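Local atomic coordinates of ethanolamine utilization protein EutL (PDB entry 4TME), a protein that forms trimeric tiles in the shell of the ethanolamine-utilization bacterial microcompartment and binds ethanolamine, which probably controls opening of its pore. Residues C122-C127 against L147-A152; A168-C173 against Q193-A198. All blocks are in the same frame, centred on the assembly; numbering follows the deposited sequence.

Interaction 1: C122-C127 against L147-A152; sequences CYYAQC and LAYLVA
Y124 and Y149 meet in a T-shaped stack on one face of the sheet: the Y124 ring turns an edge to the Y149 ring, with planes at 78° and centroids 5.2 Å apart. The leading atom is CE2 of Y124, which stands over the rim of the Y149 ring, 3.8 Å from Y149 CG. Both tyrosines hold CG trans to the backbone N (chi1 -166° for Y124, -167° for Y149), yet their different chi2 values turn the rings nearly perpendicular. Beside this pair Y124 CB packs on V151 CB at 3.9 Å, while on the reverse face A125 CB lies 4.2 Å from L150 CD2; the L150 side chain also packs on F203 of helix 193-212. Backbone bonds tie the antiparallel strands together: Y124 and V151 exchange two, as do Q126 and Y149, the shortest being Y124 N to V151 O at 2.8 Å. At the polar end of the pair both hydroxyls meet helix 44-57, Y124 OH hydrogen-bonded to T49 OG1 and Y149 OH to D45 OD1. The two stacked tyrosines thus have their phenol oxygens satisfied by that helix. V151 lines one ethanolamine pocket and D45 both, so the Y149 hydroxyl is a second-shell partner that probably helps position D45.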
loop_
_atom_site.group_PDB
_atom_site.type_symbol
_atom_site.label_atom_id
_atom_site.label_comp_id
_atom_site.label_asym_id
_atom_site.label_seq_id
_atom_site.Cartn_x
_atom_site.Cartn_y
_atom_site.Cartn_z
ATOM N N CYS C 122 3.997 -12.934 14.589
ATOM C CA CYS C 122 3.819 -12.225 15.844
ATOM C C CYS C 122 2.426 -11.617 15.923
ATOM O O CYS C 122 1.755 -11.425 14.890
ATOM C CB CYS C 122 4.868 -11.125 15.996
ATOM S SG CYS C 122 4.714 -9.830 14.741
ATOM N N TYR C 123 2.005 -11.284 17.139
ATOM C CA TYR C 123 0.666 -10.764 17.346
ATOM C C TYR C 123 0.633 -9.825 18.535
ATOM O O TYR C 123 1.543 -9.806 19.369
ATOM C CB TYR C 123 -0.325 -11.911 17.587
ATOM C CG TYR C 123 0.025 -12.743 18.799
ATOM C CD1 TYR C 123 0.871 -13.842 18.698
ATOM C CD2 TYR C 123 -0.488 -12.436 20.048
ATOM C CE1 TYR C 123 1.199 -14.600 19.814
ATOM C CE2 TYR C 123 -0.165 -13.179 21.155
ATOM C CZ TYR C 123 0.674 -14.264 21.037
ATOM O OH TYR C 123 0.981 -15.002 22.157
ATOM N N TYR C 124 -0.434 -9.046 18.579
ATOM C CA TYR C 124 -0.711 -8.095 19.661
ATOM C C TYR C 124 -2.031 -8.495 20.274
ATOM O O TYR C 124 -3.007 -8.684 19.554
ATOM C CB TYR C 124 -0.792 -6.693 19.089
ATOM C CG TYR C 124 -0.750 -5.497 20.048
ATOM C CD1 TYR C 124 0.298 -5.326 20.937
ATOM C CD2 TYR C 124 -1.707 -4.480 19.947
ATOM C CE1 TYR C 124 0.350 -4.215 21.750
ATOM C CE2 TYR C 124 -1.657 -3.356 20.763
ATOM C CZ TYR C 124 -0.621 -3.229 21.644
ATOM O OH TYR C 124 -0.551 -2.082 22.451
ATOM N N ALA C 125 -2.060 -8.630 21.588
ATOM C CA ALA C 125 -3.284 -8.984 22.294
ATOM C C ALA C 125 -3.291 -8.182 23.584
ATOM O O ALA C 125 -2.946 -8.690 24.656
ATOM C CB ALA C 125 -3.346 -10.469 22.563
ATOM N N GLN C 126 -3.632 -6.908 23.442
ATOM C CA GLN C 126 -3.438 -5.925 24.499
ATOM C C GLN C 126 -4.782 -5.580 25.102
ATOM O O GLN C 126 -5.713 -5.187 24.398
ATOM C CB GLN C 126 -2.753 -4.678 23.938
ATOM C CG GLN C 126 -2.547 -3.529 24.938
ATOM C CD GLN C 126 -1.479 -3.806 25.983
ATOM O OE1 GLN C 126 -0.698 -4.756 25.873
ATOM N NE2 GLN C 126 -1.448 -2.971 27.018
ATOM N N CYS C 127 -4.885 -5.734 26.411
ATOM C CA CYS C 127 -6.074 -5.320 27.105
ATOM C C CYS C 127 -5.863 -3.864 27.505
ATOM O O CYS C 127 -4.988 -3.565 28.313
ATOM C CB CYS C 127 -6.330 -6.204 28.317
ATOM S SG CYS C 127 -7.880 -5.816 29.150
ATOM N N LEU C 147 -10.956 -2.103 26.191
ATOM C CA LEU C 147 -10.883 -2.748 24.873
ATOM C C LEU C 147 -9.939 -3.927 24.881
ATOM O O LEU C 147 -8.960 -3.936 25.621
ATOM C CB LEU C 147 -10.376 -1.779 23.778
ATOM C CG LEU C 147 -11.256 -0.641 23.304
ATOM C CD1 LEU C 147 -10.456 0.222 22.382
ATOM C CD2 LEU C 147 -12.517 -1.186 22.618
ATOM N N ALA C 148 -10.223 -4.910 24.016
ATOM C CA ALA C 148 -9.218 -5.839 23.551
ATOM C C ALA C 148 -8.707 -5.339 22.195
ATOM O O ALA C 148 -9.481 -5.176 21.271
ATOM C CB ALA C 148 -9.793 -7.241 23.419
ATOM N N TYR C 149 -7.417 -5.063 22.114
ATOM C CA TYR C 149 -6.766 -4.572 20.893
ATOM C C TYR C 149 -6.003 -5.750 20.303
ATOM O O TYR C 149 -4.980 -6.164 20.844
ATOM C CB TYR C 149 -5.862 -3.388 21.259
ATOM C CG TYR C 149 -5.332 -2.547 20.105
ATOM C CD1 TYR C 149 -5.177 -3.053 18.820
ATOM C CD2 TYR C 149 -4.974 -1.221 20.331
ATOM C CE1 TYR C 149 -4.670 -2.248 17.779
ATOM C CE2 TYR C 149 -4.478 -0.432 19.335
ATOM C CZ TYR C 149 -4.308 -0.941 18.069
ATOM O OH TYR C 149 -3.807 -0.132 17.087
ATOM N N LEU C 150 -6.575 -6.338 19.242
ATOM C CA LEU C 150 -6.135 -7.636 18.712
ATOM C C LEU C 150 -5.577 -7.455 17.301
ATOM O O LEU C 150 -6.293 -6.965 16.422
ATOM C CB LEU C 150 -7.310 -8.612 18.685
ATOM C CG LEU C 150 -8.064 -8.750 20.014
ATOM C CD1 LEU C 150 -9.225 -9.742 19.896
ATOM C CD2 LEU C 150 -7.132 -9.167 21.139
ATOM N N VAL C 151 -4.310 -7.821 17.097
ATOM C CA VAL C 151 -3.672 -7.685 15.789
ATOM C C VAL C 151 -2.827 -8.914 15.474
ATOM O O VAL C 151 -2.093 -9.390 16.317
ATOM C CB VAL C 151 -2.775 -6.427 15.722
ATOM C CG1 VAL C 151 -2.189 -6.257 14.314
ATOM C CG2 VAL C 151 -3.565 -5.188 16.106
ATOM N N ALA C 152 -2.952 -9.428 14.255
ATOM C CA ALA C 152 -2.097 -10.515 13.793
ATOM C C ALA C 152 -2.038 -10.494 12.271
ATOM O O ALA C 152 -2.725 -9.706 11.633
ATOM C CB ALA C 152 -2.625 -11.868 14.297
#

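Interaction 2: A168-C173 against Q193-A198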
loop_
_atom_site.group_PDB
_atom_site.type_symbol
_atom_site.label_atom_id
_atom_site.label_comp_id
_atom_site.label_asym_id
_atom_site.label_seq_id
_atom_site.Cartn_x
_atom_site.Cartn_y
_atom_site.Cartn_z
ATOM N N ALA C 168 -15.572 -14.957 24.737
ATOM C CA ALA C 168 -15.711 -13.868 25.684
ATOM C C ALA C 168 -16.957 -13.060 25.385
ATOM O O ALA C 168 -17.379 -12.964 24.234
ATOM C CB ALA C 168 -14.469 -12.984 25.630
ATOM N N ASP C 169 -17.529 -12.469 26.426
ATOM C CA ASP C 169 -18.694 -11.609 26.280
ATOM C C ASP C 169 -18.256 -10.232 25.803
ATOM O O ASP C 169 -18.266 -9.255 26.568
ATOM C CB ASP C 169 -19.459 -11.500 27.609
ATOM C CG ASP C 169 -20.841 -10.884 27.440
ATOM O OD1 ASP C 169 -21.276 -10.717 26.282
ATOM O OD2 ASP C 169 -21.499 -10.581 28.464
ATOM N N VAL C 170 -17.852 -10.172 24.537
ATOM C CA VAL C 170 -17.350 -8.946 23.922
ATOM C C VAL C 170 -18.093 -8.586 22.632
ATOM O O VAL C 170 -18.700 -9.450 21.977
ATOM C CB VAL C 170 -15.841 -9.061 23.608
ATOM C CG1 VAL C 170 -15.043 -9.154 24.911
ATOM C CG2 VAL C 170 -15.564 -10.246 22.694
ATOM N N GLU C 171 -18.053 -7.297 22.297
ATOM C CA GLU C 171 -18.692 -6.741 21.112
ATOM C C GLU C 171 -17.648 -6.230 20.144
ATOM O O GLU C 171 -16.628 -5.674 20.545
ATOM C CB GLU C 171 -19.620 -5.580 21.466
ATOM C CG GLU C 171 -20.694 -5.897 22.490
ATOM C CD GLU C 171 -21.552 -4.686 22.794
ATOM O OE1 GLU C 171 -21.167 -3.879 23.677
ATOM O OE2 GLU C 171 -22.605 -4.536 22.139
ATOM N N MET C 172 -17.926 -6.407 18.862
ATOM C CA MET C 172 -17.109 -5.877 17.793
ATOM C C MET C 172 -17.286 -4.359 17.723
ATOM O O MET C 172 -18.423 -3.872 17.675
ATOM C CB MET C 172 -17.517 -6.558 16.480
ATOM C CG MET C 172 -16.953 -5.963 15.217
ATOM S SD MET C 172 -15.176 -6.037 15.193
ATOM C CE MET C 172 -14.789 -7.705 14.631
ATOM N N CYS C 173 -16.180 -3.610 17.771
ATOM C CA CYS C 173 -16.225 -2.156 17.623
ATOM C C CYS C 173 -15.645 -1.668 16.299
ATOM O O CYS C 173 -16.258 -0.853 15.602
ATOM C CB CYS C 173 -15.474 -1.491 18.771
ATOM S SG CYS C 173 -16.226 -1.865 20.310
ATOM N N GLN C 193 -13.608 -5.530 31.734
ATOM C CA GLN C 193 -12.164 -5.753 31.700
ATOM C C GLN C 193 -11.835 -7.255 31.687
ATOM O O GLN C 193 -10.927 -7.683 30.972
ATOM C CB GLN C 193 -11.484 -5.051 32.881
ATOM C CG GLN C 193 -11.414 -3.541 32.658
ATOM C CD GLN C 193 -10.766 -2.789 33.795
ATOM O OE1 GLN C 193 -10.206 -3.382 34.719
ATOM N NE2 GLN C 193 -10.844 -1.466 33.737
ATOM N N SER C 194 -12.593 -8.050 32.437
ATOM C CA SER C 194 -12.356 -9.493 32.478
ATOM C C SER C 194 -12.718 -10.133 31.124
ATOM O O SER C 194 -12.010 -11.025 30.645
ATOM C CB SER C 194 -13.122 -10.139 33.641
ATOM O OG SER C 194 -14.515 -10.232 33.401
ATOM N N ALA C 195 -13.775 -9.648 30.479
ATOM C CA ALA C 195 -14.142 -10.171 29.156
ATOM C C ALA C 195 -13.116 -9.796 28.096
ATOM O O ALA C 195 -12.823 -10.597 27.206
ATOM C CB ALA C 195 -15.514 -9.674 28.741
ATOM N N CYS C 196 -12.570 -8.585 28.172
ATOM C CA CYS C 196 -11.533 -8.184 27.218
ATOM C C CYS C 196 -10.271 -9.020 27.444
ATOM O O CYS C 196 -9.631 -9.442 26.492
ATOM C CB CYS C 196 -11.225 -6.690 27.326
ATOM S SG CYS C 196 -12.568 -5.642 26.685
ATOM N N LYS C 197 -9.940 -9.307 28.699
ATOM C CA LYS C 197 -8.783 -10.155 28.976
ATOM C C LYS C 197 -8.991 -11.583 28.442
ATOM O O LYS C 197 -8.074 -12.195 27.867
ATOM C CB LYS C 197 -8.499 -10.187 30.477
ATOM C CG LYS C 197 -7.373 -11.126 30.878
ATOM C CD LYS C 197 -6.058 -10.760 30.201
ATOM C CE LYS C 197 -4.928 -11.688 30.643
ATOM N NZ LYS C 197 -3.701 -11.505 29.819
ATOM N N ALA C 198 -10.199 -12.103 28.593
ATOM C CA ALA C 198 -10.516 -13.440 28.082
ATOM C C ALA C 198 -10.405 -13.442 26.540
ATOM O O ALA C 198 -9.984 -14.428 25.934
ATOM C CB ALA C 198 -11.886 -13.862 28.510
#
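In the second BMC domain, the turn leading from helix 154-167 into the edge strand 171-176 packs against the first turns of helix 193-212, and the contact is made by alanine methyls and one valine branch, packed against each other and against backbone carbonyl oxygens. A168, where the chain departs from helical geometry, directs its methyl at the later helix: CB lies 3.3 Å from the carbonyl oxygen of A195 and 4.0 Å from A198 CB. An inverse gamma turn centred on D169 then folds the chain back, with a weak bond from V170 N to A168 O at 2.8 Å. This bend brings D169 O to 3.5 Å from the methyl carbon CB of A195. On the other side of the turn V170 extends CG1 toward the helix, trans to its own carbonyl carbon (chi1 -66°), and this branch reaches A195 CB at 3.9 Å and A195 O at 3.5 Å. V170 also rests on L189 of strand 185-191, which links the turn to the sheet. No hydrogen bond crosses between the two segments. A195 is thus touched by all three residues of the turn through van der Waals contact alone, while its own N is hydrogen-bonded to S192 OG, and the small alanine methyls allow the turn and the helix to come close without any polar link.

How the interactions relate
Interactions 1 and 2 have centres about 12 Å apart and share the six-stranded antiparallel sheet, in which strand 185-191 lies between strands 146-152 and 171-176. C196 joins them directly: its SG sits 3.6 Å from A148 N and 3.6 Å from L147 C, while C127 SG lies 3.9 Å from C196 CB. Helix 193-212 thus begins on the strand pair of interaction 1 and, by its A195 side, meets the turn of interaction 2. The two differ in their relation to ligand. Interaction 1 reaches bound ethanolamine through V151, whose side chain is about 4 Å from it, whereas interaction 2 includes no residue of either ethanolamine pocket.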